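Local coordinates for sugar ABC transporter, sugar-binding protein (Streptococcus pneumoniae, PDB 2I58) that probably captures oligosaccharides such as raffinose outside the cell and delivers them to an ABC importer, as related solute-binding proteins do, at residues 9-14 / 46-51. Numbering follows the deposited sequence.
Sequences EYFNQK and GEVLKT. With GLC (alpha-D-glucopyranose), chain C; FRU (beta-D-fructofuranose), chain B.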
ATOM      1  N   GLU A   9      11.076  14.621 -16.714  1.00 71.02           N
ATOM      2  CA  GLU A   9      10.638  14.520 -15.325  1.00 68.37           C
ATOM      3  C   GLU A   9      10.264  13.101 -15.073  1.00 62.39           C
ATOM      4  O   GLU A   9       9.632  12.485 -15.917  1.00 60.41           O
ATOM      5  CB  GLU A   9       9.373  15.348 -15.081  1.00 70.30           C
ATOM      6  CG  GLU A   9       9.470  16.458 -14.055  1.00 74.84           C
ATOM      7  CD  GLU A   9       8.456  17.583 -14.354  1.00 80.48           C
ATOM      8  OE1 GLU A   9       7.495  17.306 -15.120  1.00 81.68           O
ATOM      9  OE2 GLU A   9       8.626  18.735 -13.858  1.00 83.43           O
ATOM     10  N   TYR A  10      10.628  12.604 -13.901  1.00 58.13           N
ATOM     11  CA  TYR A  10       9.997  11.430 -13.340  1.00 53.87           C
ATOM     12  C   TYR A  10       9.220  11.890 -12.083  1.00 53.27           C
ATOM     13  O   TYR A  10       9.821  12.453 -11.159  1.00 53.56           O
ATOM     14  CB  TYR A  10      11.030  10.357 -12.977  1.00 52.25           C
ATOM     15  CG  TYR A  10      10.498   9.402 -11.918  1.00 49.11           C
ATOM     16  CD1 TYR A  10       9.405   8.574 -12.193  1.00 47.68           C
ATOM     17  CD2 TYR A  10      11.039   9.364 -10.639  1.00 48.37           C
ATOM     18  CE1 TYR A  10       8.879   7.700 -11.245  1.00 45.24           C
ATOM     19  CE2 TYR A  10      10.508   8.511  -9.668  1.00 47.81           C
ATOM     20  CZ  TYR A  10       9.428   7.674  -9.986  1.00 45.97           C
ATOM     21  OH  TYR A  10       8.895   6.839  -9.032  1.00 44.56           O
ATOM     22  N   PHE A  11       7.901  11.641 -12.057  1.00 51.61           N
ATOM     23  CA  PHE A  11       7.021  12.130 -10.978  1.00 51.67           C
ATOM     24  C   PHE A  11       6.790  11.085  -9.893  1.00 50.54           C
ATOM     25  O   PHE A  11       5.833  10.265  -9.959  1.00 49.36           O
ATOM     26  CB  PHE A  11       5.679  12.549 -11.521  1.00 52.17           C
ATOM     27  CG  PHE A  11       4.788  13.266 -10.512  1.00 52.59           C
ATOM     28  CD1 PHE A  11       4.968  14.620 -10.245  1.00 54.58           C
ATOM     29  CD2 PHE A  11       3.722  12.599  -9.905  1.00 50.05           C
ATOM     30  CE1 PHE A  11       4.133  15.274  -9.374  1.00 55.59           C
ATOM     31  CE2 PHE A  11       2.872  13.254  -9.031  1.00 50.11           C
ATOM     32  CZ  PHE A  11       3.076  14.578  -8.763  1.00 54.15           C
ATOM     33  N   ASN A  12       7.670  11.148  -8.893  1.00 50.40           N
ATOM     34  CA  ASN A  12       7.750  10.162  -7.878  1.00 48.71           C
ATOM     35  C   ASN A  12       6.632  10.431  -6.888  1.00 49.41           C
ATOM     36  O   ASN A  12       6.344  11.598  -6.584  1.00 51.16           O
ATOM     37  CB  ASN A  12       9.103  10.237  -7.173  1.00 49.56           C
ATOM     38  CG  ASN A  12       9.305   9.100  -6.193  1.00 48.31           C
ATOM     39  OD1 ASN A  12       8.956   7.964  -6.487  1.00 45.04           O
ATOM     40  ND2 ASN A  12       9.818   9.407  -5.018  1.00 49.08           N
ATOM     41  N   GLN A  13       5.978   9.341  -6.445  1.00 47.66           N
ATOM     42  CA  GLN A  13       5.112   9.354  -5.267  1.00 48.15           C
ATOM     43  C   GLN A  13       5.658   8.396  -4.196  1.00 48.32           C
ATOM     44  O   GLN A  13       4.993   8.135  -3.211  1.00 49.03           O
ATOM     45  CB  GLN A  13       3.694   8.897  -5.598  1.00 47.39           C
ATOM     46  CG  GLN A  13       2.860   9.779  -6.525  1.00 46.47           C
ATOM     47  CD  GLN A  13       1.396   9.303  -6.599  1.00 45.64           C
ATOM     48  OE1 GLN A  13       0.663   9.278  -5.589  1.00 49.30           O
ATOM     49  NE2 GLN A  13       0.959   8.958  -7.793  1.00 42.86           N
ATOM     50  N   LYS A  14       6.847   7.852  -4.358  1.00 47.76           N
ATOM     51  CA  LYS A  14       7.307   6.902  -3.360  1.00 48.51           C
ATOM     52  C   LYS A  14       8.480   7.470  -2.498  1.00 51.91           C
ATOM     53  O   LYS A  14       9.660   7.360  -2.851  1.00 51.66           O
ATOM     54  CB  LYS A  14       7.617   5.588  -4.060  1.00 46.28           C
ATOM     55  CG  LYS A  14       8.023   4.521  -3.116  1.00 47.10           C
ATOM     56  CD  LYS A  14       7.434   3.167  -3.490  1.00 44.84           C
ATOM     57  CE  LYS A  14       7.769   2.165  -2.425  1.00 43.21           C
ATOM     58  NZ  LYS A  14       6.977   2.431  -1.215  1.00 45.83           N
ATOM     59  N   GLY A  46      -0.885  13.138  -4.956  1.00 68.47           N
ATOM     60  CA  GLY A  46      -2.058  12.510  -5.581  1.00 67.44           C
ATOM     61  C   GLY A  46      -2.822  13.535  -6.392  1.00 69.58           C
ATOM     62  O   GLY A  46      -3.280  13.248  -7.505  1.00 68.04           O
ATOM     63  N   GLU A  47      -2.903  14.739  -5.805  1.00 72.94           N
ATOM     64  CA  GLU A  47      -3.671  15.893  -6.283  1.00 75.94           C
ATOM     65  C   GLU A  47      -2.900  16.792  -7.198  1.00 75.91           C
ATOM     66  O   GLU A  47      -3.443  17.298  -8.172  1.00 76.85           O
ATOM     67  CB  GLU A  47      -4.067  16.767  -5.101  1.00 79.55           C
ATOM     68  CG  GLU A  47      -4.935  16.073  -4.082  1.00 82.79           C
ATOM     69  CD  GLU A  47      -6.275  15.644  -4.668  1.00 85.85           C
ATOM     70  OE1 GLU A  47      -7.080  16.549  -5.031  1.00 88.34           O
ATOM     71  OE2 GLU A  47      -6.501  14.402  -4.775  1.00 85.45           O
ATOM     72  N   VAL A  48      -1.647  17.061  -6.850  1.00 75.29           N
ATOM     73  CA  VAL A  48      -0.791  17.846  -7.736  1.00 75.08           C
ATOM     74  C   VAL A  48      -0.746  17.145  -9.108  1.00 71.97           C
ATOM     75  O   VAL A  48      -0.808  17.785 -10.135  1.00 73.82           O
ATOM     76  CB  VAL A  48       0.606  18.122  -7.137  1.00 74.82           C
ATOM     77  CG1 VAL A  48       1.523  18.684  -8.155  1.00 74.46           C
ATOM     78  CG2 VAL A  48       0.491  19.080  -6.026  1.00 76.96           C
ATOM     79  N   LEU A  49      -0.727  15.834  -9.132  1.00 67.73           N
ATOM     80  CA  LEU A  49      -0.752  15.121 -10.417  1.00 65.43           C
ATOM     81  C   LEU A  49      -2.105  15.243 -11.125  1.00 66.57           C
ATOM     82  O   LEU A  49      -2.147  15.328 -12.336  1.00 66.55           O
ATOM     83  CB  LEU A  49      -0.373  13.639 -10.209  1.00 61.88           C
ATOM     84  CG  LEU A  49      -0.639  12.684 -11.349  1.00 59.05           C
ATOM     85  CD1 LEU A  49       0.190  13.089 -12.509  1.00 59.49           C
ATOM     86  CD2 LEU A  49      -0.338  11.255 -10.916  1.00 57.23           C
ATOM     87  N   LYS A  50      -3.194  15.223 -10.368  1.00 68.01           N
ATOM     88  CA  LYS A  50      -4.518  15.293 -10.940  1.00 69.93           C
ATOM     89  C   LYS A  50      -4.701  16.635 -11.628  1.00 73.80           C
ATOM     90  O   LYS A  50      -5.414  16.696 -12.641  1.00 75.22           O
ATOM     91  CB  LYS A  50      -5.613  15.083  -9.883  1.00 70.77           C
ATOM     92  CG  LYS A  50      -5.935  13.603  -9.613  1.00 69.74           C
ATOM     93  CD  LYS A  50      -6.817  13.284  -8.353  1.00 73.40           C
ATOM     94  CE  LYS A  50      -8.352  13.308  -8.648  1.00 77.84           C
ATOM     95  NZ  LYS A  50      -8.870  12.240  -9.607  1.00 76.38           N
ATOM     96  N   THR A  51      -4.078  17.697 -11.086  1.00 75.88           N
ATOM     97  CA  THR A  51      -4.164  19.052 -11.676  1.00 79.10           C
ATOM     98  C   THR A  51      -3.417  19.126 -13.008  1.00 78.49           C
ATOM     99  O   THR A  51      -3.916  19.631 -14.018  1.00 79.64           O
ATOM    100  CB  THR A  51      -3.532  20.153 -10.783  1.00 81.24           C
ATOM    101  OG1 THR A  51      -3.978  20.043  -9.427  1.00 80.33           O
ATOM    102  CG2 THR A  51      -3.889  21.532 -11.334  1.00 83.68           C
TER
HETATM  103  C1  GLC C   2       1.895   5.349   0.368  1.00 44.49           C
HETATM  104  C2  GLC C   2       3.353   5.046   0.614  1.00 42.73           C
HETATM  105  C3  GLC C   2       4.019   4.720  -0.671  1.00 41.86           C
HETATM  106  C4  GLC C   2       3.249   3.626  -1.401  1.00 43.74           C
HETATM  107  C5  GLC C   2       1.760   3.967  -1.514  1.00 46.56           C
HETATM  108  C6  GLC C   2       0.894   2.853  -2.162  1.00 50.05           C
HETATM  109  O1  GLC C   2       1.847   6.638  -0.280  1.00 45.16           O
HETATM  110  O2  GLC C   2       3.940   6.222   1.067  1.00 43.05           O
HETATM  111  O3  GLC C   2       5.312   4.355  -0.289  1.00 40.33           O
HETATM  112  O4  GLC C   2       3.770   3.554  -2.718  1.00 44.91           O
HETATM  113  O5  GLC C   2       1.215   4.258  -0.262  1.00 43.91           O
HETATM  114  O6  GLC C   2      -0.379   3.328  -2.161  1.00 50.80           O
HETATM  115  C1  FRU B   3       1.746   8.372   1.161  1.00 50.65           C
HETATM  116  C2  FRU B   3       1.217   7.842  -0.152  1.00 48.99           C
HETATM  117  C3  FRU B   3       1.402   9.002  -1.113  1.00 48.10           C
HETATM  118  C4  FRU B   3       0.273   8.821  -2.104  1.00 47.35           C
HETATM  119  C5  FRU B   3      -0.862   8.312  -1.252  1.00 48.36           C
HETATM  120  C6  FRU B   3      -1.677   7.348  -2.101  1.00 50.58           C
HETATM  121  O1  FRU B   3       0.603   9.094   1.658  1.00 56.39           O
HETATM  122  O3  FRU B   3       2.660   8.909  -1.768  1.00 50.75           O
HETATM  123  O4  FRU B   3      -0.091  10.043  -2.751  1.00 47.44           O
HETATM  124  O5  FRU B   3      -0.255   7.685  -0.118  1.00 48.87           O
HETATM  125  O6  FRU B   3      -3.052   7.179  -1.626  1.00 57.31           O
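Phe11 and Leu49 make the main apolar contact between strand 6-11 and the residues that follow it, and helix 45-54, a worked example of one short segment packing on a helix through one residue and binding ligand through later ones. With CG anti to the backbone N (chi1 -171°), the Phe11 ring reaches to the helix, and its CE2 lies 3.5 Å from Leu49 CB. Phe11 CZ also comes within 4.4 Å of Val48 CG1, so one end of the ring meets two successive helix residues, both obliquely. Gln13 adds a looser touch, its NE2 4.1 Å from Leu49 CD2, the side chains crossing at about a right angle.

Polar groups take over towards the sugar. The Gln13 chain runs extended beyond CG, and its amide is held at both polar atoms: NE2 donates to the backbone O of Asn63, while OE1 accepts from fructose O4 at 3.0 Å. Lys14 NZ gives a 2.7 Å hydrogen bond to glucose O3, and Glu16 and Asp280 also bind that glucose.

Within residues 10-14, Asn12 OD1 accepts from Tyr10 OH and Lys14 N on opposite faces of its plane. The bond from Lys14 N to Asn12 OD1 (3.0 Å) closes an Asx turn, and Asn12 ND2 returns one to Lys14 O, which would steady the backbone presenting both sugar-binding side chains.

Strand 6-11 runs between the parallel strands 35-40 and 61-63 of a mixed sheet. Helix 45-54 connects those two in a beta-alpha-beta crossover and lies against Phe11 of the strand it passes over, whereas Asn12 touches helix 18-31.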